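Local atomic coordinates of Non-reducing end beta-L-arabinofuranosidase (Bacteroides thetaiotaomicron, PDB entry 5MQO), a protein that is a family GH127 glycoside hydrolase of a gut bacterium that probably acts as an aceric acidase in the breakdown of plant pectin. Residues G24-S29 / F391-L396; Y336-C341 / N431-S436. All blocks are in the same frame, centred on the assembly; numbering follows the deposited sequence.

Contact 1 (G24-S29 / F391-L396); sequences GLTDMS and FNWRML
Thr26 meets the guanidinium of Arg394 and the indole of Trp393, and through them the N-terminal loop is laid against helix 382-399 of the GH127 catalytic domain. Its methyl bears on the end of the arginine, CG2 of Thr26 coming to 3.8 Å from CZ of Arg394 and to 3.1 Å from NH2 of that residue, the latter shorter than such a pair normally allows and doubtful in its exact value. The hydroxyl lies over one face of the guanidinium and toward its rim, with Thr26 OG1 4.0 Å from Arg394 NH1. Since the donors of a guanidinium point outward in its own plane, this approach is one of packing and not a bond. The same oxygen also sits near the plane of the indole at its pyrrole edge, where Thr26 OG1 is 4.0 Å from Trp393 NE1.

Both partners are positioned from outside. The arginine chain leaves the helix, turns at chi2 (68°) and then runs extended, which carries its flat end across the threonine at about a right angle. Its NE is claimed by a salt bridge to Asp309, whereas Trp393 NE1 donates to Asn38 OD1 and its ring meets Tyr472 edge-to-face. The loop is steadied in turn by Asp27, whose backbone N bonds Glu250 and whose OD1 accepts from Ser29 N at 3.2 Å, closing an Asx turn.

An alanine in place of Arg394 would probably leave Asp309 without its cationic mate and open a gap beside the Thr26 methyl. The case illustrates how a threonine methyl and hydroxyl can pack against a guanidinium without bonding to it: across the buried interface the contact is van der Waals in kind, while the charge of Arg394 and the indole N-H find their partners outside the two segments, in Asp309 and Asn38.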
loop_
_atom_site.group_PDB
_atom_site.type_symbol
_atom_site.label_atom_id
_atom_site.label_comp_id
_atom_site.label_asym_id
_atom_site.label_seq_id
_atom_site.Cartn_x
_atom_site.Cartn_y
_atom_site.Cartn_z
ATOM N N GLY A 24 -13.201 -12.267 4.487
ATOM C CA GLY A 24 -12.400 -11.096 4.081
ATOM C C GLY A 24 -11.536 -11.275 2.828
ATOM O O GLY A 24 -11.289 -12.400 2.403
ATOM N N LEU A 25 -11.109 -10.156 2.228
ATOM C CA LEU A 25 -10.058 -10.127 1.185
ATOM C C LEU A 25 -8.879 -10.998 1.562
ATOM O O LEU A 25 -8.350 -11.731 0.710
ATOM C CB LEU A 25 -9.548 -8.697 0.966
ATOM C CG LEU A 25 -8.483 -8.381 -0.096
ATOM C CD1 LEU A 25 -8.941 -8.837 -1.476
ATOM C CD2 LEU A 25 -8.215 -6.883 -0.101
ATOM N N THR A 26 -8.456 -10.898 2.825
ATOM C CA THR A 26 -7.643 -11.948 3.447
ATOM C C THR A 26 -8.185 -12.414 4.797
ATOM O O THR A 26 -8.386 -11.634 5.729
ATOM C CB THR A 26 -6.141 -11.582 3.560
ATOM O OG1 THR A 26 -5.991 -10.241 4.024
ATOM C CG2 THR A 26 -5.494 -11.702 2.189
ATOM N N ASP A 27 -8.316 -13.725 4.900
ATOM C CA ASP A 27 -9.033 -14.337 5.956
ATOM C C ASP A 27 -8.143 -15.085 6.944
ATOM O O ASP A 27 -7.986 -16.301 6.839
ATOM C CB ASP A 27 -10.013 -15.282 5.304
ATOM C CG ASP A 27 -10.956 -15.877 6.272
ATOM O OD1 ASP A 27 -11.098 -15.315 7.377
ATOM O OD2 ASP A 27 -11.556 -16.909 5.903
ATOM N N MET A 28 -7.616 -14.369 7.940
ATOM C CA MET A 28 -6.894 -14.978 9.071
ATOM C C MET A 28 -7.847 -15.426 10.218
ATOM O O MET A 28 -7.431 -15.658 11.347
ATOM C CB MET A 28 -5.819 -14.010 9.585
ATOM C CG MET A 28 -4.784 -13.701 8.524
ATOM S SD MET A 28 -3.321 -12.718 8.902
ATOM C CE MET A 28 -2.888 -13.371 10.478
ATOM N N SER A 29 -9.126 -15.597 9.909
ATOM C CA SER A 29 -10.128 -15.876 10.921
ATOM C C SER A 29 -9.946 -17.231 11.629
ATOM O O SER A 29 -10.295 -17.344 12.784
ATOM C CB SER A 29 -11.507 -15.774 10.288
ATOM O OG SER A 29 -11.660 -16.781 9.300
ATOM N N PHE A 391 2.634 -6.274 3.313
ATOM C CA PHE A 391 3.494 -6.762 4.412
ATOM C C PHE A 391 2.964 -6.204 5.739
ATOM O O PHE A 391 2.673 -6.958 6.673
ATOM C CB PHE A 391 4.971 -6.383 4.177
ATOM C CG PHE A 391 5.935 -6.771 5.300
ATOM C CD1 PHE A 391 5.798 -7.956 6.035
ATOM C CD2 PHE A 391 7.034 -5.963 5.580
ATOM C CE1 PHE A 391 6.703 -8.304 7.044
ATOM C CE2 PHE A 391 7.945 -6.310 6.596
ATOM C CZ PHE A 391 7.765 -7.480 7.337
ATOM N N ASN A 392 2.754 -4.897 5.794
ATOM C CA ASN A 392 2.380 -4.289 7.059
ATOM C C ASN A 392 0.983 -4.712 7.526
ATOM O O ASN A 392 0.693 -4.750 8.726
ATOM C CB ASN A 392 2.493 -2.772 6.988
ATOM C CG ASN A 392 3.886 -2.301 7.249
ATOM O OD1 ASN A 392 4.246 -1.969 8.372
ATOM N ND2 ASN A 392 4.701 -2.306 6.216
ATOM N N TRP A 393 0.123 -5.012 6.565
ATOM C CA TRP A 393 -1.202 -5.441 6.889
ATOM C C TRP A 393 -1.163 -6.813 7.554
ATOM O O TRP A 393 -1.840 -7.003 8.529
ATOM C CB TRP A 393 -2.098 -5.436 5.670
ATOM C CG TRP A 393 -3.489 -5.809 6.024
ATOM C CD1 TRP A 393 -4.070 -7.036 5.868
ATOM C CD2 TRP A 393 -4.465 -4.976 6.646
ATOM N NE1 TRP A 393 -5.358 -7.006 6.332
ATOM C CE2 TRP A 393 -5.627 -5.746 6.808
ATOM C CE3 TRP A 393 -4.476 -3.643 7.068
ATOM C CZ2 TRP A 393 -6.779 -5.239 7.375
ATOM C CZ3 TRP A 393 -5.641 -3.126 7.627
ATOM C CH2 TRP A 393 -6.769 -3.935 7.784
ATOM N N ARG A 394 -0.358 -7.740 7.041
ATOM C CA ARG A 394 -0.195 -9.059 7.656
ATOM C C ARG A 394 0.422 -8.937 9.048
ATOM O O ARG A 394 -0.040 -9.571 10.011
ATOM C CB ARG A 394 0.675 -9.955 6.806
ATOM C CG ARG A 394 -0.062 -10.776 5.764
ATOM C CD ARG A 394 -0.648 -9.921 4.684
ATOM N NE ARG A 394 -1.207 -10.715 3.610
ATOM C CZ ARG A 394 -2.059 -10.241 2.708
ATOM N NH1 ARG A 394 -2.445 -8.964 2.705
ATOM N NH2 ARG A 394 -2.520 -11.061 1.777
ATOM N N MET A 395 1.434 -8.083 9.166
ATOM C CA MET A 395 2.046 -7.843 10.477
ATOM C C MET A 395 1.041 -7.270 11.501
ATOM O O MET A 395 1.042 -7.673 12.667
ATOM C CB MET A 395 3.279 -6.953 10.348
ATOM C CG MET A 395 4.392 -7.588 9.518
ATOM S SD MET A 395 5.212 -9.013 10.250
ATOM C CE MET A 395 6.083 -8.218 11.591
ATOM N N LEU A 396 0.177 -6.368 11.058
ATOM C CA LEU A 396 -0.933 -5.931 11.894
ATOM C C LEU A 396 -1.773 -7.122 12.383
ATOM O O LEU A 396 -1.977 -7.262 13.599
ATOM C CB LEU A 396 -1.834 -4.935 11.163
ATOM C CG LEU A 396 -3.035 -4.368 11.943
ATOM C CD1 LEU A 396 -2.584 -3.511 13.131
ATOM C CD2 LEU A 396 -3.901 -3.554 10.995
#

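Contact 2 (Y336-C341 / N431-S436); sequences YVTGAC and NPLRIS
Leu433 pushes its two methyls against the ring of Tyr336, the two side chains crossing obliquely. The tyrosine opens a type I turn, Tyr336 to Gly339, in the loop that follows helix 317-333 of the GH127 catalytic domain, and the leucine immediately precedes the short strand 434-435. The closest approach is from CD1 of Leu433 to CD2 of Tyr336, at 3.7 Å, and CD2 of the leucine stands 4.0 Å from that same ring carbon. In Leu433, CG is anti to the carbonyl carbon (chi1 -82°), and the branch beyond it then spreads: CD1 reaches the tyrosine, while CD2 of Leu433 extends to CG1 of Val337 at 4.3 Å. One aliphatic fork thus touches three successive residues of the turn, Thr338 only distantly.

The leucine is held from behind as well. Its backbone is hydrogen-bonded to Asn375 and Val692, and its side chain also touches Trp693, so the contact brings the helical domain's loop up to strand 690-697, which pairs antiparallel with 434-435. Tyr336, for its part, is fixed at the far end of the ring, where OH is hydrogen-bonded to the carbonyl O of Pro374.

The loop itself fits a type I turn with a G1 beta bulge, although no regular strands flank it. Gly339 has a positive phi (88°), at which a side chain would jam against the preceding carbonyl. The turn closes with Gly339 N donating to Tyr336 O at 2.8 Å, and Tyr336 N donates to Ala340 O at 3.1 Å.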
loop_
_atom_site.group_PDB
_atom_site.type_symbol
_atom_site.label_atom_id
_atom_site.label_comp_id
_atom_site.label_asym_id
_atom_site.label_seq_id
_atom_site.Cartn_x
_atom_site.Cartn_y
_atom_site.Cartn_z
ATOM N N TYR A 336 11.284 5.561 1.968
ATOM C CA TYR A 336 10.975 6.966 1.751
ATOM C C TYR A 336 9.807 7.421 2.661
ATOM O O TYR A 336 8.978 6.609 3.081
ATOM C CB TYR A 336 10.695 7.223 0.289
ATOM C CG TYR A 336 11.914 7.085 -0.536
ATOM C CD1 TYR A 336 12.296 5.861 -1.079
ATOM C CD2 TYR A 336 12.700 8.186 -0.800
ATOM C CE1 TYR A 336 13.445 5.748 -1.879
ATOM C CE2 TYR A 336 13.847 8.096 -1.574
ATOM C CZ TYR A 336 14.224 6.883 -2.124
ATOM O OH TYR A 336 15.374 6.820 -2.898
ATOM N N VAL A 337 9.746 8.716 2.946
ATOM C CA VAL A 337 8.698 9.307 3.806
ATOM C C VAL A 337 7.249 9.079 3.336
ATOM O O VAL A 337 6.333 9.161 4.130
ATOM C CB VAL A 337 8.976 10.812 4.006
ATOM C CG1 VAL A 337 8.736 11.565 2.699
ATOM C CG2 VAL A 337 8.146 11.407 5.143
ATOM N N THR A 338 7.067 8.775 2.055
ATOM C CA THR A 338 5.799 8.359 1.461
ATOM C C THR A 338 5.478 6.862 1.574
ATOM O O THR A 338 4.454 6.399 1.051
ATOM C CB THR A 338 5.823 8.681 -0.050
ATOM O OG1 THR A 338 6.893 7.976 -0.693
ATOM C CG2 THR A 338 6.022 10.163 -0.281
ATOM N N GLY A 339 6.349 6.099 2.230
ATOM C CA GLY A 339 6.188 4.627 2.357
ATOM C C GLY A 339 6.797 3.823 1.213
ATOM O O GLY A 339 6.827 2.600 1.256
ATOM N N ALA A 340 7.330 4.513 0.208
ATOM C CA ALA A 340 7.758 3.843 -1.012
ATOM C C ALA A 340 9.082 3.170 -0.751
ATOM O O ALA A 340 9.806 3.581 0.150
ATOM C CB ALA A 340 7.858 4.812 -2.181
ATOM N N CYS A 341 9.367 2.130 -1.525
ATOM C CA CYS A 341 10.525 1.328 -1.308
ATOM C C CYS A 341 11.302 1.109 -2.618
ATOM O O CYS A 341 10.724 0.772 -3.647
ATOM C CB CYS A 341 10.100 -0.005 -0.680
ATOM S SG CYS A 341 9.262 0.146 0.928
ATOM N N ASN A 431 7.787 6.268 -8.854
ATOM C CA ASN A 431 7.269 7.312 -7.987
ATOM C C ASN A 431 8.414 8.143 -7.380
ATOM O O ASN A 431 8.705 8.030 -6.182
ATOM C CB ASN A 431 6.445 6.697 -6.876
ATOM C CG ASN A 431 5.147 6.173 -7.375
ATOM O OD1 ASN A 431 4.174 6.915 -7.516
ATOM N ND2 ASN A 431 5.118 4.903 -7.666
ATOM N N PRO A 432 9.031 9.015 -8.192
ATOM C CA PRO A 432 10.128 9.818 -7.685
ATOM C C PRO A 432 9.681 10.841 -6.642
ATOM O O PRO A 432 8.505 11.180 -6.581
ATOM C CB PRO A 432 10.650 10.527 -8.955
ATOM C CG PRO A 432 9.465 10.671 -9.820
ATOM C CD PRO A 432 8.542 9.523 -9.488
ATOM N N LEU A 433 10.636 11.332 -5.853
ATOM C CA LEU A 433 10.388 12.437 -4.928
ATOM C C LEU A 433 10.920 13.777 -5.400
ATOM O O LEU A 433 10.975 14.715 -4.617
ATOM C CB LEU A 433 10.993 12.097 -3.578
ATOM C CG LEU A 433 10.117 11.200 -2.689
ATOM C CD1 LEU A 433 10.234 9.716 -3.100
ATOM C CD2 LEU A 433 10.480 11.462 -1.211
ATOM N N ARG A 434 11.339 13.855 -6.661
ATOM C CA ARG A 434 11.851 15.079 -7.275
ATOM C C ARG A 434 11.907 14.954 -8.808
ATOM O O ARG A 434 12.392 13.936 -9.350
ATOM C CB ARG A 434 13.272 15.451 -6.746
ATOM C CG ARG A 434 13.806 16.806 -7.219
ATOM C CD ARG A 434 14.888 17.426 -6.345
ATOM N NE ARG A 434 14.613 17.395 -4.896
ATOM C CZ ARG A 434 15.541 17.310 -3.914
ATOM N NH1 ARG A 434 16.867 17.236 -4.153
ATOM N NH2 ARG A 434 15.141 17.278 -2.646
ATOM N N ILE A 435 11.411 15.983 -9.495
ATOM C CA ILE A 435 11.696 16.181 -10.913
ATOM C C ILE A 435 12.397 17.515 -11.040
ATOM O O ILE A 435 11.855 18.530 -10.639
ATOM C CB ILE A 435 10.410 16.230 -11.783
ATOM C CG1 ILE A 435 9.577 14.948 -11.624
ATOM C CG2 ILE A 435 10.754 16.478 -13.251
ATOM C CD1 ILE A 435 10.164 13.722 -12.291
ATOM N N SER A 436 13.577 17.507 -11.634
ATOM C CA SER A 436 14.279 18.731 -11.977
ATOM C C SER A 436 14.474 18.781 -13.472
ATOM O O SER A 436 15.023 17.858 -14.040
ATOM C CB SER A 436 15.641 18.740 -11.292
ATOM O OG SER A 436 16.517 19.685 -11.889
#

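In the fold
Helix 382-399 connects the two sites. Contact 1 uses its 391-396 part, where the N-terminal loop packs, while Asn385 and Asn388, earlier on the same helix, bond segment 336-341. Asn388 ND2 donates to Gly339 O, and its own carbonyl O accepts from Asn392 ND2, a residue of segment 391-396 that does not itself touch segment 24-29. The centres of contacts 1 and 2 are 26 Å apart, on opposite sides of the chain's centre, and their nearest atoms remain about 7 Å from each other. Along the sequence the segments alternate, so the two pairings cross in chain order. Contact 2 lies beside strand 690-697, near the end of the chain.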